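Local coordinates for SsfS6 (Streptomyces sp. SF2575, PDB 4FZR), which belongs to the erythromycin biosynthesis protein CIII-like family of GT-B proteins, in which two Rossmann-like domains face each other across a cleft, at residues 134-142 against 172-181; 72-82 against 99-110. One frame throughout, in Å; residues are numbered along the deposited sequence.

Contact 1: residues 134-142 against 172-181; sequences LTGPLVAAT and LAELGLTDFP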
loop_
_atom_site.group_PDB
_atom_site.type_symbol
_atom_site.label_atom_id
_atom_site.label_comp_id
_atom_site.label_asym_id
_atom_site.label_seq_id
_atom_site.Cartn_x
_atom_site.Cartn_y
_atom_site.Cartn_z
ATOM N N LEU A 134 -0.594 5.375 22.898
ATOM C CA LEU A 134 -0.739 4.518 24.070
ATOM C C LEU A 134 -2.078 3.786 24.112
ATOM O O LEU A 134 -2.339 3.009 25.032
ATOM C CB LEU A 134 -0.549 5.342 25.349
ATOM C CG LEU A 134 0.854 5.917 25.560
ATOM C CD1 LEU A 134 0.933 6.674 26.883
ATOM C CD2 LEU A 134 1.899 4.810 25.504
ATOM N N THR A 135 -2.926 4.025 23.118
ATOM C CA THR A 135 -4.173 3.281 23.016
ATOM C C THR A 135 -3.850 1.816 22.734
ATOM O O THR A 135 -4.530 0.917 23.221
ATOM C CB THR A 135 -5.088 3.837 21.909
ATOM O OG1 THR A 135 -5.394 5.210 22.180
ATOM C CG2 THR A 135 -6.386 3.045 21.840
ATOM N N GLY A 136 -2.794 1.585 21.959
ATOM C CA GLY A 136 -2.368 0.237 21.624
ATOM C C GLY A 136 -2.095 -0.630 22.842
ATOM O O GLY A 136 -2.820 -1.591 23.090
ATOM N N PRO A 137 -1.044 -0.296 23.608
ATOM C CA PRO A 137 -0.677 -1.023 24.830
ATOM C C PRO A 137 -1.858 -1.237 25.775
ATOM O O PRO A 137 -1.935 -2.277 26.430
ATOM C CB PRO A 137 0.352 -0.104 25.486
ATOM C CG PRO A 137 0.949 0.654 24.366
ATOM C CD PRO A 137 -0.142 0.838 23.350
ATOM N N LEU A 138 -2.761 -0.264 25.848
ATOM C CA LEU A 138 -3.926 -0.378 26.717
ATOM C C LEU A 138 -4.873 -1.467 26.225
ATOM O O LEU A 138 -5.253 -2.356 26.984
ATOM C CB LEU A 138 -4.672 0.953 26.806
ATOM C CG LEU A 138 -5.914 0.914 27.702
ATOM C CD1 LEU A 138 -5.541 0.451 29.105
ATOM C CD2 LEU A 138 -6.599 2.273 27.748
ATOM N N VAL A 139 -5.254 -1.395 24.954
ATOM C CA VAL A 139 -6.152 -2.392 24.378
ATOM C C VAL A 139 -5.542 -3.783 24.503
ATOM O O VAL A 139 -6.218 -4.737 24.885
ATOM C CB VAL A 139 -6.454 -2.112 22.893
ATOM C CG1 VAL A 139 -7.332 -3.218 22.313
ATOM C CG2 VAL A 139 -7.135 -0.764 22.734
ATOM N N ALA A 140 -4.257 -3.887 24.176
ATOM C CA ALA A 140 -3.526 -5.144 24.295
ATOM C C ALA A 140 -3.598 -5.685 25.721
ATOM O O ALA A 140 -3.970 -6.839 25.941
ATOM C CB ALA A 140 -2.074 -4.947 23.877
ATOM N N ALA A 141 -3.239 -4.845 26.686
ATOM C CA ALA A 141 -3.249 -5.228 28.092
ATOM C C ALA A 141 -4.654 -5.625 28.530
ATOM O O ALA A 141 -4.827 -6.474 29.406
ATOM C CB ALA A 141 -2.730 -4.080 28.952
ATOM N N THR A 142 -5.656 -5.011 27.911
ATOM C CA THR A 142 -7.045 -5.264 28.275
ATOM C C THR A 142 -7.521 -6.627 27.769
ATOM O O THR A 142 -8.274 -7.315 28.458
ATOM C CB THR A 142 -7.983 -4.153 27.741
ATOM O OG1 THR A 142 -7.584 -2.882 28.272
ATOM C CG2 THR A 142 -9.422 -4.419 28.146
ATOM N N LEU A 172 -5.165 2.109 34.090
ATOM C CA LEU A 172 -4.316 0.947 34.319
ATOM C C LEU A 172 -4.669 0.267 35.640
ATOM O O LEU A 172 -4.374 -0.913 35.841
ATOM C CB LEU A 172 -2.839 1.351 34.308
ATOM C CG LEU A 172 -2.251 1.673 32.932
ATOM C CD1 LEU A 172 -0.784 2.057 33.048
ATOM C CD2 LEU A 172 -2.411 0.486 31.997
ATOM N N ALA A 173 -5.304 1.013 36.537
ATOM C CA ALA A 173 -5.745 0.464 37.813
ATOM C C ALA A 173 -6.964 -0.436 37.613
ATOM O O ALA A 173 -7.114 -1.448 38.296
ATOM C CB ALA A 173 -6.061 1.581 38.799
ATOM N N GLU A 174 -7.824 -0.067 36.666
ATOM C CA GLU A 174 -8.995 -0.876 36.333
ATOM C C GLU A 174 -8.551 -2.238 35.807
ATOM O O GLU A 174 -9.294 -3.218 35.877
ATOM C CB GLU A 174 -9.866 -0.173 35.285
ATOM C CG GLU A 174 -10.296 1.245 35.663
ATOM C CD GLU A 174 -11.176 1.901 34.608
ATOM O OE1 GLU A 174 -11.377 1.297 33.533
ATOM O OE2 GLU A 174 -11.667 3.023 34.857
ATOM N N LEU A 175 -7.335 -2.287 35.274
ATOM C CA LEU A 175 -6.753 -3.530 34.782
ATOM C C LEU A 175 -5.908 -4.216 35.852
ATOM O O LEU A 175 -5.403 -5.318 35.639
ATOM C CB LEU A 175 -5.881 -3.258 33.552
ATOM C CG LEU A 175 -6.568 -2.810 32.259
ATOM C CD1 LEU A 175 -5.716 -3.210 31.059
ATOM C CD2 LEU A 175 -7.968 -3.386 32.149
ATOM N N GLY A 176 -5.751 -3.564 37.000
ATOM C CA GLY A 176 -4.899 -4.080 38.056
ATOM C C GLY A 176 -3.442 -3.982 37.649
ATOM O O GLY A 176 -2.682 -4.939 37.797
ATOM N N LEU A 177 -3.061 -2.818 37.128
ATOM C CA LEU A 177 -1.706 -2.586 36.637
ATOM C C LEU A 177 -1.231 -1.184 37.006
ATOM O O LEU A 177 -2.037 -0.272 37.185
ATOM C CB LEU A 177 -1.656 -2.743 35.115
ATOM C CG LEU A 177 -2.057 -4.104 34.542
ATOM C CD1 LEU A 177 -2.477 -3.959 33.086
ATOM C CD2 LEU A 177 -0.921 -5.109 34.673
ATOM N N THR A 178 0.082 -1.017 37.115
ATOM C CA THR A 178 0.665 0.299 37.341
ATOM C C THR A 178 1.430 0.762 36.101
ATOM O O THR A 178 1.769 1.939 35.971
ATOM C CB THR A 178 1.615 0.289 38.555
ATOM O OG1 THR A 178 2.828 -0.397 38.221
ATOM C CG2 THR A 178 0.953 -0.397 39.744
ATOM N N ASP A 179 1.692 -0.175 35.196
ATOM C CA ASP A 179 2.412 0.108 33.962
ATOM C C ASP A 179 1.847 -0.781 32.862
ATOM O O ASP A 179 1.057 -1.687 33.133
ATOM C CB ASP A 179 3.903 -0.177 34.150
ATOM C CG ASP A 179 4.767 0.477 33.086
ATOM O OD1 ASP A 179 4.284 0.678 31.952
ATOM O OD2 ASP A 179 5.938 0.789 33.386
ATOM N N PHE A 180 2.245 -0.521 31.622
ATOM C CA PHE A 180 1.850 -1.371 30.509
ATOM C C PHE A 180 2.747 -2.591 30.448
ATOM O O PHE A 180 3.952 -2.491 30.686
ATOM C CB PHE A 180 1.952 -0.615 29.188
ATOM C CG PHE A 180 0.913 0.449 29.018
ATOM C CD1 PHE A 180 -0.425 0.115 28.899
ATOM C CD2 PHE A 180 1.274 1.784 28.963
ATOM C CE1 PHE A 180 -1.384 1.093 28.736
ATOM C CE2 PHE A 180 0.318 2.766 28.799
ATOM C CZ PHE A 180 -1.012 2.420 28.687
ATOM N N PRO A 181 2.166 -3.754 30.124
ATOM C CA PRO A 181 3.016 -4.925 29.905
ATOM C C PRO A 181 3.993 -4.646 28.772
ATOM O O PRO A 181 3.663 -3.894 27.855
ATOM C CB PRO A 181 2.017 -6.031 29.530
ATOM C CG PRO A 181 0.752 -5.322 29.156
ATOM C CD PRO A 181 0.737 -4.052 29.939
#
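Phe180 lays its ring against the first turn of helix 135-143, where Pro137 meets it face-on: Pro137 CB stands 3.7 Å from the ring centroid, 21° off the normal, a CH-pi contact displaced toward the CD1 side. A proline suits this place because it lacks an N-H, which costs nothing in the first turn, where an N-H would have no helical carbonyl to bind, and it offers a rigid methylene to the ring. Leu172 CD1 covers the opposite face, so the phenyl is sandwiched between two aliphatic groups. With CG beside the backbone N and anti to the carbonyl carbon (chi1 -71°), the ring reaches inward, bringing CE1 to 3.8 Å from Leu138 CB; the Phe180 and Leu134 side chains cross at about a right angle, CE2 meeting Leu134 CD2.

The helix belongs to a beta-alpha-beta crossover, joining the neighbouring parallel strands 126-130 and 147-150 of the N-terminal Rossmann-like sheet. Trp147 of the second strand also touches Pro137, and its NE1 binds Pro181 O.

Farther along, a small residue, Ala141, permits close approach. Its CB lies 3.6 Å from Pro181 CD and 3.8 Å from Leu175 CD1, a methyl too short to hold the loop off.

No hydrogen bond joins the two segments. Thr142 OG1 donates to Leu138 O (2.7 Å), arriving 44° out of the carbonyl plane, and Thr142 N uses the same oxygen; this fixes the hydroxyl, which Leu175 CD1 meets 3.4 Å from OG1, the side chains crossing nearly perpendicularly. Opposite, Gly176 takes positive phi in a Schellman motif, with Leu177 N bonded to Leu172 O, turning the chain back toward the helix.

Contact 2: residues 72-82 against 99-110; sequences LDMPEVLSWDR and HIGRGYGRLVLR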
loop_
_atom_site.group_PDB
_atom_site.type_symbol
_atom_site.label_atom_id
_atom_site.label_comp_id
_atom_site.label_asym_id
_atom_site.label_seq_id
_atom_site.Cartn_x
_atom_site.Cartn_y
_atom_site.Cartn_z
ATOM N N LEU A 72 -10.112 14.701 14.805
ATOM C CA LEU A 72 -9.350 15.225 15.936
ATOM C C LEU A 72 -7.999 15.763 15.500
ATOM O O LEU A 72 -7.397 15.259 14.560
ATOM C CB LEU A 72 -9.079 14.102 16.934
ATOM C CG LEU A 72 -9.783 14.080 18.288
ATOM C CD1 LEU A 72 -9.075 13.104 19.215
ATOM C CD2 LEU A 72 -9.845 15.455 18.919
ATOM N N ASP A 73 -7.509 16.770 16.211
ATOM C CA ASP A 73 -6.134 17.209 16.056
ATOM C C ASP A 73 -5.530 17.297 17.446
ATOM O O ASP A 73 -6.245 17.360 18.441
ATOM C CB ASP A 73 -6.066 18.537 15.304
ATOM C CG ASP A 73 -6.569 18.413 13.878
ATOM O OD1 ASP A 73 -6.391 17.330 13.283
ATOM O OD2 ASP A 73 -7.153 19.384 13.355
HETATM N N MSE A 74 -4.210 17.252 17.517
HETATM C CA MSE A 74 -3.538 17.159 18.805
HETATM C C MSE A 74 -3.764 18.363 19.732
HETATM O O MSE A 74 -4.018 18.178 20.922
HETATM C CB MSE A 74 -2.043 16.911 18.606
HETATM C CG MSE A 74 -1.681 15.440 18.465
HETATM SE SE MSE A 74 -2.260 14.368 19.995
HETATM C CE MSE A 74 -1.654 15.529 21.448
ATOM N N PRO A 75 -3.676 19.595 19.198
ATOM C CA PRO A 75 -3.894 20.775 20.046
ATOM C C PRO A 75 -5.189 20.676 20.837
ATOM O O PRO A 75 -5.232 21.014 22.019
ATOM C CB PRO A 75 -3.983 21.918 19.034
ATOM C CG PRO A 75 -3.160 21.456 17.884
ATOM C CD PRO A 75 -3.367 19.968 17.806
ATOM N N GLU A 76 -6.235 20.211 20.165
ATOM C CA GLU A 76 -7.530 19.970 20.785
ATOM C C GLU A 76 -7.397 19.262 22.131
ATOM O O GLU A 76 -8.097 19.601 23.086
ATOM C CB GLU A 76 -8.377 19.103 19.857
ATOM C CG GLU A 76 -9.776 19.604 19.638
ATOM C CD GLU A 76 -10.430 18.936 18.447
ATOM O OE1 GLU A 76 -9.748 18.781 17.410
ATOM O OE2 GLU A 76 -11.615 18.559 18.547
ATOM N N VAL A 77 -6.498 18.282 22.199
ATOM C CA VAL A 77 -6.403 17.400 23.363
ATOM C C VAL A 77 -5.221 17.792 24.242
ATOM O O VAL A 77 -5.164 17.447 25.422
ATOM C CB VAL A 77 -6.300 15.890 22.957
ATOM C CG1 VAL A 77 -6.516 15.703 21.460
ATOM C CG2 VAL A 77 -4.964 15.282 23.382
ATOM N N LEU A 78 -4.277 18.517 23.657
ATOM C CA LEU A 78 -3.098 18.972 24.375
ATOM C C LEU A 78 -3.415 20.186 25.252
ATOM O O LEU A 78 -2.770 20.402 26.279
ATOM C CB LEU A 78 -1.999 19.329 23.374
ATOM C CG LEU A 78 -0.630 19.673 23.959
ATOM C CD1 LEU A 78 -0.149 18.595 24.918
ATOM C CD2 LEU A 78 0.379 19.874 22.842
ATOM N N SER A 79 -4.424 20.957 24.851
ATOM C CA SER A 79 -4.704 22.261 25.449
ATOM C C SER A 79 -5.700 22.217 26.613
ATOM O O SER A 79 -5.912 23.227 27.287
ATOM C CB SER A 79 -5.216 23.223 24.372
ATOM O OG SER A 79 -4.234 23.446 23.374
ATOM N N TRP A 80 -6.312 21.060 26.850
ATOM C CA TRP A 80 -7.209 20.895 27.995
ATOM C C TRP A 80 -6.880 19.628 28.770
ATOM O O TRP A 80 -6.722 18.554 28.186
ATOM C CB TRP A 80 -8.680 20.871 27.556
ATOM C CG TRP A 80 -9.196 22.206 27.100
ATOM C CD1 TRP A 80 -9.885 23.123 27.846
ATOM C CD2 TRP A 80 -9.062 22.774 25.793
ATOM N NE1 TRP A 80 -10.186 24.225 27.079
ATOM C CE2 TRP A 80 -9.692 24.035 25.816
ATOM C CE3 TRP A 80 -8.469 22.338 24.606
ATOM C CZ2 TRP A 80 -9.742 24.862 24.696
ATOM C CZ3 TRP A 80 -8.522 23.158 23.497
ATOM C CH2 TRP A 80 -9.153 24.406 23.549
ATOM N N ASP A 81 -6.779 19.761 30.089
ATOM C CA ASP A 81 -6.491 18.614 30.944
ATOM C C ASP A 81 -7.762 17.838 31.289
ATOM O O ASP A 81 -8.859 18.187 30.848
ATOM C CB ASP A 81 -5.704 19.032 32.201
ATOM C CG ASP A 81 -6.484 19.956 33.128
ATOM O OD1 ASP A 81 -7.732 19.905 33.148
ATOM O OD2 ASP A 81 -5.832 20.734 33.859
ATOM N N ARG A 82 -7.603 16.768 32.059
ATOM C CA ARG A 82 -8.708 15.857 32.338
ATOM C C ARG A 82 -9.840 16.500 33.137
ATOM O O ARG A 82 -10.975 16.026 33.103
ATOM C CB ARG A 82 -8.187 14.617 33.063
ATOM C CG ARG A 82 -7.207 13.811 32.222
ATOM C CD ARG A 82 -6.846 12.481 32.855
ATOM N NE ARG A 82 -8.025 11.660 33.120
ATOM C CZ ARG A 82 -8.004 10.341 33.277
ATOM N NH1 ARG A 82 -6.863 9.667 33.190
ATOM N NH2 ARG A 82 -9.133 9.692 33.514
ATOM N N HIS A 99 4.402 17.755 29.637
ATOM C CA HIS A 99 3.166 18.358 29.158
ATOM C C HIS A 99 2.683 17.630 27.903
ATOM O O HIS A 99 1.528 17.213 27.815
ATOM C CB HIS A 99 3.400 19.839 28.858
ATOM C CG HIS A 99 2.198 20.546 28.320
ATOM N ND1 HIS A 99 2.140 21.039 27.032
ATOM C CD2 HIS A 99 1.012 20.857 28.891
ATOM C CE1 HIS A 99 0.970 21.615 26.835
ATOM N NE2 HIS A 99 0.263 21.519 27.948
ATOM N N ILE A 100 3.586 17.480 26.940
ATOM C CA ILE A 100 3.311 16.736 25.716
ATOM C C ILE A 100 2.863 15.311 26.021
ATOM O O ILE A 100 1.880 14.824 25.460
ATOM C CB ILE A 100 4.562 16.676 24.822
ATOM C CG1 ILE A 100 4.806 18.035 24.162
ATOM C CG2 ILE A 100 4.413 15.594 23.757
ATOM C CD1 ILE A 100 6.109 18.123 23.396
ATOM N N GLY A 101 3.593 14.647 26.911
ATOM C CA GLY A 101 3.293 13.277 27.285
ATOM C C GLY A 101 1.881 13.097 27.808
ATOM O O GLY A 101 1.206 12.126 27.469
ATOM N N ARG A 102 1.429 14.033 28.635
ATOM C CA ARG A 102 0.092 13.950 29.210
ATOM C C ARG A 102 -0.966 14.145 28.126
ATOM O O ARG A 102 -2.047 13.561 28.192
ATOM C CB ARG A 102 -0.080 14.974 30.336
ATOM C CG ARG A 102 0.843 14.728 31.526
ATOM C CD ARG A 102 0.446 15.551 32.743
ATOM N NE ARG A 102 0.602 16.988 32.525
ATOM C CZ ARG A 102 1.735 17.661 32.715
ATOM N NH1 ARG A 102 2.832 17.036 33.124
ATOM N NH2 ARG A 102 1.774 18.966 32.491
ATOM N N GLY A 103 -0.646 14.960 27.125
ATOM C CA GLY A 103 -1.511 15.121 25.970
ATOM C C GLY A 103 -1.760 13.786 25.296
ATOM O O GLY A 103 -2.904 13.372 25.114
ATOM N N TYR A 104 -0.679 13.104 24.931
ATOM C CA TYR A 104 -0.775 11.782 24.323
ATOM C C TYR A 104 -1.540 10.804 25.209
ATOM O O TYR A 104 -2.175 9.872 24.715
ATOM C CB TYR A 104 0.617 11.230 24.020
ATOM C CG TYR A 104 1.263 11.852 22.806
ATOM C CD1 TYR A 104 0.701 11.702 21.542
ATOM C CD2 TYR A 104 2.440 12.577 22.918
ATOM C CE1 TYR A 104 1.291 12.265 20.428
ATOM C CE2 TYR A 104 3.038 13.143 21.810
ATOM C CZ TYR A 104 2.461 12.985 20.569
ATOM O OH TYR A 104 3.059 13.547 19.467
ATOM N N GLY A 105 -1.471 11.013 26.520
ATOM C CA GLY A 105 -2.201 10.179 27.456
ATOM C C GLY A 105 -3.694 10.437 27.381
ATOM O O GLY A 105 -4.505 9.526 27.542
ATOM N N ARG A 106 -4.061 11.688 27.134
ATOM C CA ARG A 106 -5.466 12.063 27.079
ATOM C C ARG A 106 -6.068 11.735 25.719
ATOM O O ARG A 106 -7.285 11.615 25.590
ATOM C CB ARG A 106 -5.634 13.549 27.395
ATOM C CG ARG A 106 -5.232 13.914 28.814
ATOM C CD ARG A 106 -5.738 15.287 29.205
ATOM N NE ARG A 106 -5.023 16.368 28.530
ATOM C CZ ARG A 106 -3.876 16.893 28.955
ATOM N NH1 ARG A 106 -3.291 16.432 30.054
ATOM N NH2 ARG A 106 -3.306 17.877 28.275
ATOM N N LEU A 107 -5.215 11.599 24.707
ATOM C CA LEU A 107 -5.659 11.162 23.389
ATOM C C LEU A 107 -6.223 9.752 23.489
ATOM O O LEU A 107 -7.165 9.395 22.783
ATOM C CB LEU A 107 -4.500 11.193 22.389
ATOM C CG LEU A 107 -4.753 10.523 21.034
ATOM C CD1 LEU A 107 -5.959 11.133 20.335
ATOM C CD2 LEU A 107 -3.513 10.612 20.150
ATOM N N VAL A 108 -5.639 8.956 24.377
ATOM C CA VAL A 108 -6.089 7.590 24.602
ATOM C C VAL A 108 -7.542 7.552 25.065
ATOM O O VAL A 108 -8.300 6.659 24.686
ATOM C CB VAL A 108 -5.229 6.901 25.667
ATOM C CG1 VAL A 108 -5.734 5.492 25.920
ATOM C CG2 VAL A 108 -3.774 6.882 25.232
ATOM N N LEU A 109 -7.921 8.528 25.885
ATOM C CA LEU A 109 -9.258 8.585 26.470
ATOM C C LEU A 109 -10.329 8.822 25.412
ATOM O O LEU A 109 -11.482 8.426 25.581
ATOM C CB LEU A 109 -9.326 9.697 27.518
ATOM C CG LEU A 109 -8.323 9.619 28.670
ATOM C CD1 LEU A 109 -8.576 10.731 29.682
ATOM C CD2 LEU A 109 -8.389 8.261 29.339
ATOM N N ARG A 110 -9.947 9.482 24.325
ATOM C CA ARG A 110 -10.868 9.733 23.224
ATOM C C ARG A 110 -11.042 8.495 22.343
ATOM O O ARG A 110 -12.044 8.364 21.640
ATOM C CB ARG A 110 -10.363 10.900 22.372
ATOM C CG ARG A 110 -10.059 12.163 23.166
ATOM C CD ARG A 110 -11.328 12.846 23.665
ATOM N NE ARG A 110 -12.022 13.567 22.600
ATOM C CZ ARG A 110 -11.698 14.789 22.184
ATOM N NH1 ARG A 110 -10.682 15.444 22.736
ATOM N NH2 ARG A 110 -12.389 15.361 21.209
HETATM O O HOH W 1 -12.128 18.048 21.054
#
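Val77 fits as a knob into the hole formed by Gly103, Arg106, Leu107 and Arg110, its CG2 lying 3.3 Å from Gly103 O. The absence of a side chain at Gly103 allows Leu78 to cross helix 93-122 closely; a CG anti to the backbone N (chi1 -173°) carries Leu78 CD1 over one face of the His99 imidazole, 4.1 Å from its centroid. Met74, present as selenomethionine, folds its flexible chain so that SE lies 4.0 Å from Leu107 CD2 and obliquely beside the Tyr104 ring, a Met-aromatic contact.

Arg106 serves the tight side with its long, many-handed guanidinium. NE donates to Val77 O (3.3 Å) almost in line with the C=O bond, NH2 adds a weak second bond to that oxygen, and Trp80 O stands 2.8 Å from NE. Asp81 CA covers one face of the group and Arg102 O the other, while NH1 forms a salt bridge with Glu167 outside the contact.

The flanks are looser and more exposed. Glu76 and Arg110 probably attract weakly across 4.2 Å (OE2 to NH2), too far for a salt bridge; a water donates to the carboxylate and accepts from the guanidinium, on whose face Leu72 CD2 rests. On the other flank Leu109 CD1 sits 3.6 Å above the centre of the Arg82 guanidinium, whose NH2 pairs with Glu171.

In this protein segment 74-78, following edge strand 65-67, crosses segment 99-110 at 102°. Tyr104 OH binds Glu331 in the C-terminal half, consistent with a place beside the interdomain cleft of a GT-B fold.

In the fold
Both segments of contact 2 precede those of contact 1 in the sequence, yet the two contacts adjoin in space, their centres 18 Å apart in the N-terminal domain. Val108 makes the join: it takes no part in contact 2 itself, but its CG2 lies 3.6 Å from CB of Leu134, the residue just before helix 135-143, and its CG1 3.8 Å from Leu138 CD2, on that helix. Helix 93-122 therefore packs against both 72-82 and 134-142. Helix 158-167 is a second tie, with Val165 touching Phe180 and Leu172, and Glu167 pairing with Arg106. Contact 1 lies farther out, about 24 Å from the chain centre to its own centre, against about 18 Å for contact 2.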